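Local atomic coordinates of type III restriction-modification enzyme EcoP15I Mod subunit (Escherichia coli, PDB entry 4ZCF), a protein that binds the DNA site 5'-CAGCAG-3' as a homodimer and uses S-adenosyl-L-methionine to methylate one adenine on N6, in one strand only. Residues Lys75-Glu80 and Pro514-Lys519; Asp553-Thr558 and Asp575-Leu580. All blocks are in the same frame, centred on the assembly; numbering follows the deposited sequence.

Contact 1 (Lys75-Glu80 and Pro514-Lys519); sequences KTLLAE and PDFRAK
Leu-77 and Phe-516 meet because of how each turns at its first torsion. The CA-CB bond of Leu-77 points toward 514-519, and with CG anti to the carbonyl carbon (chi1 -51°) CD1 meets Phe-516 and CD2 meets Asp-515; in Phe-516 CG lies between the backbone N and the carbonyl carbon (chi1 68°), which brings CE2 and CD2 within contact of Leu-77 CD1. The two side chains cross at about a right angle, Leu-77 CD1 lying 3.6 Å from CE2 of Phe-516 in an oblique apolar contact. On the other branch, Leu-77 CD2 is 3.9 Å from OD1 and 4.0 Å from CG of Asp-515, a van der Waals contact with the carboxylate. Asp-515 CB rests 3.6 Å from the carbonyl O of Lys-75. No hydrogen bond joins the two segments. Within 514-519, a type I turn from Asp-515 to Ala-518 carries the chain away from the strand, and OD1 of Asp-515 accepts a weak bond from Arg-517 N at 3.3 Å. An alanine in place of Leu-77 would lose both methyl contacts and probably leave the Phe-516 ring freer to turn. This surface contact lies where strand 76-80, at the edge of the ten-stranded sheet, runs antiparallel to strand 508-514, with Leu-77 also touching Thr-548 and Phe-516 touching Gln-541 and Leu-545 of helix 539-552.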
ATOM      1  N   LYS A  75     -23.934  -8.812 -12.622  1.00 49.21           N
ATOM      2  CA  LYS A  75     -24.872  -9.597 -13.440  1.00 47.86           C
ATOM      3  C   LYS A  75     -25.917 -10.282 -12.509  1.00 49.67           C
ATOM      4  O   LYS A  75     -26.708 -11.107 -12.974  1.00 51.25           O
ATOM      5  CB  LYS A  75     -24.053 -10.740 -14.097  1.00 50.10           C
ATOM      6  CG  LYS A  75     -23.756 -10.634 -15.585  1.00 65.87           C
ATOM      7  CD  LYS A  75     -23.008 -11.898 -16.027  1.00 76.57           C
ATOM      8  CE  LYS A  75     -22.804 -11.998 -17.522  1.00 90.73           C
ATOM      9  NZ  LYS A  75     -21.937 -13.154 -17.893  1.00 95.99           N
ATOM     10  N   THR A  76     -25.850 -10.013 -11.189  1.00 41.46           N
ATOM     11  CA  THR A  76     -26.672 -10.676 -10.183  1.00 38.52           C
ATOM     12  C   THR A  76     -27.386  -9.704  -9.246  1.00 39.15           C
ATOM     13  O   THR A  76     -27.213  -8.485  -9.318  1.00 37.56           O
ATOM     14  CB  THR A  76     -25.762 -11.606  -9.328  1.00 41.28           C
ATOM     15  OG1 THR A  76     -24.661 -10.862  -8.796  1.00 39.66           O
ATOM     16  CG2 THR A  76     -25.250 -12.821 -10.077  1.00 33.34           C
ATOM     17  N   LEU A  77     -28.196 -10.274  -8.347  1.00 34.99           N
ATOM     18  CA  LEU A  77     -28.877  -9.583  -7.267  1.00 33.70           C
ATOM     19  C   LEU A  77     -28.461 -10.293  -5.952  1.00 37.13           C
ATOM     20  O   LEU A  77     -27.870 -11.373  -5.978  1.00 34.53           O
ATOM     21  CB  LEU A  77     -30.413  -9.622  -7.430  1.00 33.50           C
ATOM     22  CG  LEU A  77     -31.065  -9.189  -8.755  1.00 38.38           C
ATOM     23  CD1 LEU A  77     -32.580  -9.216  -8.624  1.00 38.62           C
ATOM     24  CD2 LEU A  77     -30.641  -7.772  -9.176  1.00 38.18           C
ATOM     25  N   LEU A  78     -28.826  -9.706  -4.821  1.00 36.31           N
ATOM     26  CA  LEU A  78     -28.558 -10.247  -3.500  1.00 37.02           C
ATOM     27  C   LEU A  78     -29.867 -10.446  -2.729  1.00 41.83           C
ATOM     28  O   LEU A  78     -30.802  -9.657  -2.858  1.00 41.07           O
ATOM     29  CB  LEU A  78     -27.602  -9.331  -2.704  1.00 36.74           C
ATOM     30  CG  LEU A  78     -26.928  -9.982  -1.483  1.00 40.48           C
ATOM     31  CD1 LEU A  78     -25.731 -10.798  -1.897  1.00 41.48           C
ATOM     32  CD2 LEU A  78     -26.574  -8.965  -0.445  1.00 36.90           C
ATOM     33  N   ALA A  79     -29.923 -11.519  -1.945  1.00 39.49           N
ATOM     34  CA  ALA A  79     -31.055 -11.842  -1.099  1.00 39.98           C
ATOM     35  C   ALA A  79     -30.542 -12.511   0.148  1.00 44.70           C
ATOM     36  O   ALA A  79     -29.438 -13.052   0.146  1.00 42.97           O
ATOM     37  CB  ALA A  79     -32.026 -12.754  -1.823  1.00 40.76           C
ATOM     38  N   GLU A  80     -31.363 -12.468   1.209  1.00 43.11           N
ATOM     39  CA  GLU A  80     -31.138 -13.038   2.533  1.00 42.41           C
ATOM     40  C   GLU A  80     -31.497 -14.490   2.574  1.00 48.95           C
ATOM     41  O   GLU A  80     -32.339 -14.937   1.800  1.00 47.92           O
ATOM     42  CB  GLU A  80     -32.124 -12.404   3.518  1.00 43.17           C
ATOM     43  CG  GLU A  80     -31.900 -10.962   3.868  1.00 48.09           C
ATOM     44  CD  GLU A  80     -32.752 -10.565   5.052  1.00 60.91           C
ATOM     45  OE1 GLU A  80     -32.313 -10.778   6.206  1.00 49.01           O
ATOM     46  OE2 GLU A  80     -33.883 -10.082   4.821  1.00 58.47           O
ATOM     47  N   PRO A 514     -29.963 -15.000  -9.335  1.00 47.82           N
ATOM     48  CA  PRO A 514     -30.007 -14.671 -10.780  1.00 48.02           C
ATOM     49  C   PRO A 514     -30.820 -13.402 -11.004  1.00 53.02           C
ATOM     50  O   PRO A 514     -31.775 -13.194 -10.256  1.00 54.20           O
ATOM     51  CB  PRO A 514     -30.682 -15.895 -11.414  1.00 49.54           C
ATOM     52  CG  PRO A 514     -31.355 -16.611 -10.314  1.00 53.39           C
ATOM     53  CD  PRO A 514     -30.581 -16.322  -9.067  1.00 49.34           C
ATOM     54  N   ASP A 515     -30.398 -12.510 -11.936  1.00 49.60           N
ATOM     55  CA  ASP A 515     -31.111 -11.238 -12.171  1.00 50.06           C
ATOM     56  C   ASP A 515     -32.390 -11.427 -13.002  1.00 56.34           C
ATOM     57  O   ASP A 515     -32.369 -11.188 -14.210  1.00 56.97           O
ATOM     58  CB  ASP A 515     -30.172 -10.175 -12.792  1.00 51.70           C
ATOM     59  CG  ASP A 515     -30.766  -8.788 -13.051  1.00 61.77           C
ATOM     60  OD1 ASP A 515     -31.966  -8.573 -12.737  1.00 60.94           O
ATOM     61  OD2 ASP A 515     -30.035  -7.921 -13.559  1.00 70.42           O
ATOM     62  N   PHE A 516     -33.505 -11.810 -12.342  1.00 54.05           N
ATOM     63  CA  PHE A 516     -34.816 -12.079 -12.965  1.00 54.94           C
ATOM     64  C   PHE A 516     -35.421 -10.907 -13.778  1.00 62.34           C
ATOM     65  O   PHE A 516     -36.219 -11.154 -14.678  1.00 61.99           O
ATOM     66  CB  PHE A 516     -35.833 -12.619 -11.928  1.00 56.08           C
ATOM     67  CG  PHE A 516     -36.238 -11.598 -10.894  1.00 56.84           C
ATOM     68  CD1 PHE A 516     -37.240 -10.671 -11.161  1.00 59.40           C
ATOM     69  CD2 PHE A 516     -35.594 -11.537  -9.667  1.00 58.35           C
ATOM     70  CE1 PHE A 516     -37.573  -9.687 -10.229  1.00 60.17           C
ATOM     71  CE2 PHE A 516     -35.932 -10.554  -8.733  1.00 61.18           C
ATOM     72  CZ  PHE A 516     -36.917  -9.633  -9.023  1.00 59.23           C
ATOM     73  N   ARG A 517     -35.046  -9.655 -13.448  1.00 61.94           N
ATOM     74  CA  ARG A 517     -35.524  -8.410 -14.068  1.00 63.12           C
ATOM     75  C   ARG A 517     -34.741  -8.005 -15.333  1.00 70.95           C
ATOM     76  O   ARG A 517     -34.954  -6.903 -15.861  1.00 70.18           O
ATOM     77  CB  ARG A 517     -35.487  -7.271 -13.039  1.00 63.77           C
ATOM     78  N   ALA A 518     -33.844  -8.885 -15.820  1.00 70.56           N
ATOM     79  CA  ALA A 518     -33.022  -8.585 -16.996  1.00 71.92           C
ATOM     80  C   ALA A 518     -33.654  -8.990 -18.332  1.00 78.10           C
ATOM     81  O   ALA A 518     -34.404  -9.967 -18.400  1.00 77.57           O
ATOM     82  CB  ALA A 518     -31.632  -9.190 -16.846  1.00 72.72           C
ATOM     83  N   LYS A 519     -33.336  -8.216 -19.390  1.00 76.31           N
ATOM     84  CA  LYS A 519     -33.805  -8.393 -20.768  1.00 76.37           C
ATOM     85  C   LYS A 519     -32.686  -8.056 -21.769  1.00 81.37           C
ATOM     86  O   LYS A 519     -31.850  -7.198 -21.480  1.00 80.50           O
ATOM     87  CB  LYS A 519     -35.008  -7.493 -21.021  1.00 76.98           C
TER

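Contact 2 (Asp553-Thr558 and Asp575-Leu580); sequences DGSLLT and DGRLYL
The Tyr-579 hydroxyl donates a hydrogen bond to Asp-553 across this buried contact, OH to OD2 being 2.6 Å. The side chains come from opposite directions: OD2 sits at the edge of the ring, in its plane, and accepts the bond on its anti side, 32° out of the carboxylate plane. The two planes are turned 44° against each other. With CG anti to the carbonyl carbon, the Asp-553 carboxylate reaches the phenol from the end of helix 539-552, where Gly-554, at positive phi, closes a Schellman motif. The contact thereby joins that helix end to strand 577-580 within the Type III R-M EcoP15I C-terminal domain.

Arg-577 bends at chi2 (-122°) before running extended to NE, and brings NH2 beside the post-helix loop. NH2 lies 3.1 Å from Ser-555 OG, while Gly-554 O and Ser-555 N lie in plane at the guanidinium edge. Asp-575 CB lies 3.7 Å above the guanidinium plane, offset toward its rim, and Asp-575 OD2 makes a salt bridge to Arg-577 NH2 at 3.2 Å, whose hydrogen bond is weak. Ser-555 OG is hydrogen-bonded to Cys-550 O, back in the helix.

Arg-577 NH1 also pairs with Glu-134 of the restriction-subunit chain, and Asp-553 has salt bridges to Lys-607 and Arg-643. Two cations and a phenol thus grip the Asp-553 carboxylate, probably favouring its charged form, while Arg-577 shares its charge between its own chain and the partner subunit.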
ATOM      1  N   ASP A 553     -28.468   1.403  -2.916  1.00 40.13           N
ATOM      2  CA  ASP A 553     -28.744   2.749  -2.416  1.00 39.30           C
ATOM      3  C   ASP A 553     -27.754   3.242  -1.364  1.00 41.18           C
ATOM      4  O   ASP A 553     -27.856   4.392  -0.945  1.00 39.15           O
ATOM      5  CB  ASP A 553     -30.217   2.896  -1.945  1.00 41.30           C
ATOM      6  CG  ASP A 553     -31.232   3.088  -3.072  1.00 52.49           C
ATOM      7  OD1 ASP A 553     -30.965   3.903  -3.980  1.00 55.39           O
ATOM      8  OD2 ASP A 553     -32.316   2.483  -3.003  1.00 53.43           O
ATOM      9  N   GLY A 554     -26.827   2.374  -0.943  1.00 38.62           N
ATOM     10  CA  GLY A 554     -25.762   2.718  -0.005  1.00 38.73           C
ATOM     11  C   GLY A 554     -25.924   2.326   1.443  1.00 45.30           C
ATOM     12  O   GLY A 554     -25.108   2.733   2.277  1.00 44.39           O
ATOM     13  N   SER A 555     -26.970   1.554   1.769  1.00 45.38           N
ATOM     14  CA  SER A 555     -27.215   1.133   3.157  1.00 46.24           C
ATOM     15  C   SER A 555     -26.483  -0.183   3.467  1.00 50.48           C
ATOM     16  O   SER A 555     -26.568  -1.127   2.680  1.00 51.67           O
ATOM     17  CB  SER A 555     -28.716   1.006   3.450  1.00 49.29           C
ATOM     18  OG  SER A 555     -29.524   1.866   2.659  1.00 58.54           O
ATOM     19  N   LEU A 556     -25.786  -0.244   4.621  1.00 45.38           N
ATOM     20  CA  LEU A 556     -25.043  -1.431   5.082  1.00 44.05           C
ATOM     21  C   LEU A 556     -26.006  -2.581   5.337  1.00 48.99           C
ATOM     22  O   LEU A 556     -27.107  -2.334   5.843  1.00 49.03           O
ATOM     23  CB  LEU A 556     -24.283  -1.153   6.402  1.00 43.04           C
ATOM     24  CG  LEU A 556     -23.450   0.118   6.540  1.00 45.60           C
ATOM     25  CD1 LEU A 556     -23.273   0.480   8.015  1.00 45.08           C
ATOM     26  CD2 LEU A 556     -22.102  -0.016   5.859  1.00 43.91           C
ATOM     27  N   LEU A 557     -25.582  -3.841   5.058  1.00 45.55           N
ATOM     28  CA  LEU A 557     -26.428  -5.028   5.298  1.00 45.53           C
ATOM     29  C   LEU A 557     -26.870  -5.215   6.753  1.00 52.85           C
ATOM     30  O   LEU A 557     -27.753  -6.020   7.022  1.00 54.32           O
ATOM     31  CB  LEU A 557     -25.821  -6.322   4.715  1.00 44.66           C
ATOM     32  CG  LEU A 557     -25.557  -6.324   3.205  1.00 48.03           C
ATOM     33  CD1 LEU A 557     -24.784  -7.564   2.776  1.00 47.66           C
ATOM     34  CD2 LEU A 557     -26.853  -6.225   2.414  1.00 49.84           C
ATOM     35  N   THR A 558     -26.302  -4.437   7.671  1.00 51.73           N
ATOM     36  CA  THR A 558     -26.630  -4.479   9.103  1.00 53.10           C
ATOM     37  C   THR A 558     -27.736  -3.485   9.482  1.00 60.44           C
ATOM     38  O   THR A 558     -28.396  -3.687  10.505  1.00 61.09           O
ATOM     39  CB  THR A 558     -25.360  -4.363   9.976  1.00 53.16           C
ATOM     40  OG1 THR A 558     -24.658  -3.145   9.670  1.00 50.60           O
ATOM     41  CG2 THR A 558     -24.451  -5.573   9.838  1.00 42.84           C
ATOM     42  N   ASP A 575     -32.574   3.741   6.221  1.00 54.95           N
ATOM     43  CA  ASP A 575     -31.582   4.813   6.146  1.00 54.47           C
ATOM     44  C   ASP A 575     -32.108   6.026   5.359  1.00 56.01           C
ATOM     45  O   ASP A 575     -31.567   6.368   4.303  1.00 56.38           O
ATOM     46  CB  ASP A 575     -30.222   4.280   5.611  1.00 56.62           C
ATOM     47  CG  ASP A 575     -28.984   5.130   5.895  1.00 71.29           C
ATOM     48  OD1 ASP A 575     -29.026   5.956   6.842  1.00 72.09           O
ATOM     49  OD2 ASP A 575     -27.951   4.925   5.210  1.00 79.48           O
ATOM     50  N   GLY A 576     -33.187   6.629   5.870  1.00 49.66           N
ATOM     51  CA  GLY A 576     -33.822   7.807   5.286  1.00 48.69           C
ATOM     52  C   GLY A 576     -34.587   7.614   3.987  1.00 52.43           C
ATOM     53  O   GLY A 576     -35.297   8.529   3.567  1.00 52.96           O
ATOM     54  N   ARG A 577     -34.441   6.453   3.313  1.00 47.99           N
ATOM     55  CA  ARG A 577     -35.162   6.203   2.067  1.00 47.74           C
ATOM     56  C   ARG A 577     -36.377   5.284   2.235  1.00 51.15           C
ATOM     57  O   ARG A 577     -36.300   4.289   2.965  1.00 50.74           O
ATOM     58  CB  ARG A 577     -34.241   5.826   0.876  1.00 49.21           C
ATOM     59  CG  ARG A 577     -32.956   5.086   1.205  1.00 59.46           C
ATOM     60  CD  ARG A 577     -31.707   5.811   0.730  1.00 64.05           C
ATOM     61  NE  ARG A 577     -30.493   5.050   1.050  1.00 75.57           N
ATOM     62  CZ  ARG A 577     -29.518   5.456   1.865  1.00 90.65           C
ATOM     63  NH1 ARG A 577     -29.589   6.642   2.462  1.00 81.31           N
ATOM     64  NH2 ARG A 577     -28.464   4.683   2.084  1.00 72.59           N
ATOM     65  N   LEU A 578     -37.516   5.649   1.597  1.00 47.22           N
ATOM     66  CA  LEU A 578     -38.776   4.893   1.669  1.00 46.59           C
ATOM     67  C   LEU A 578     -39.082   4.149   0.374  1.00 50.51           C
ATOM     68  O   LEU A 578     -39.125   4.753  -0.688  1.00 50.24           O
ATOM     69  CB  LEU A 578     -39.941   5.803   2.084  1.00 46.71           C
ATOM     70  CG  LEU A 578     -41.336   5.173   2.144  1.00 51.54           C
ATOM     71  CD1 LEU A 578     -41.586   4.460   3.482  1.00 51.61           C
ATOM     72  CD2 LEU A 578     -42.403   6.221   1.907  1.00 53.94           C
ATOM     73  N   TYR A 579     -39.325   2.838   0.473  1.00 47.37           N
ATOM     74  CA  TYR A 579     -39.590   1.974  -0.680  1.00 46.23           C
ATOM     75  C   TYR A 579     -41.054   1.611  -0.884  1.00 48.18           C
ATOM     76  O   TYR A 579     -41.712   1.107   0.026  1.00 47.85           O
ATOM     77  CB  TYR A 579     -38.707   0.709  -0.623  1.00 46.83           C
ATOM     78  CG  TYR A 579     -37.234   1.035  -0.601  1.00 48.12           C
ATOM     79  CD1 TYR A 579     -36.600   1.423   0.582  1.00 50.47           C
ATOM     80  CD2 TYR A 579     -36.480   1.017  -1.770  1.00 47.80           C
ATOM     81  CE1 TYR A 579     -35.246   1.759   0.600  1.00 49.92           C
ATOM     82  CE2 TYR A 579     -35.130   1.359  -1.763  1.00 47.95           C
ATOM     83  CZ  TYR A 579     -34.521   1.734  -0.577  1.00 52.60           C
ATOM     84  OH  TYR A 579     -33.198   2.076  -0.570  1.00 56.15           O
ATOM     85  N   LEU A 580     -41.557   1.846  -2.093  1.00 43.32           N
ATOM     86  CA  LEU A 580     -42.925   1.481  -2.454  1.00 41.76           C
ATOM     87  C   LEU A 580     -42.843   0.534  -3.643  1.00 46.08           C
ATOM     88  O   LEU A 580     -42.776   0.979  -4.790  1.00 46.05           O
ATOM     89  CB  LEU A 580     -43.836   2.697  -2.734  1.00 40.73           C
ATOM     90  CG  LEU A 580     -43.751   3.917  -1.833  1.00 43.81           C
ATOM     91  CD1 LEU A 580     -44.551   5.059  -2.412  1.00 43.90           C
ATOM     92  CD2 LEU A 580     -44.194   3.618  -0.429  1.00 44.95           C
TER

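From the N terminus, the chain enters contact 1 through strand 76-80 and passes through much of the methylase fold before strand 508-514 returns beside it; Pro-514-Lys-519 then closes a loop of 433 intervening residues. Helix 539-552 follows and leads into contact 2, whose two segments are separated by just 16 residues, including strands 562-566 and 569-574. The contacts neither nest nor cross: contact 1 has closed before contact 2 opens. Their centres are about 18 Å apart, and they touch where Leu-78 CD2 packs 3.9 Å from Leu-557 CD1. Contact 1 joins edge strand 76-80 of the large sheet to the loop leaving strand 508-514, and contact 2 ties the loop after helix 539-552 to the five-stranded C-terminal sheet.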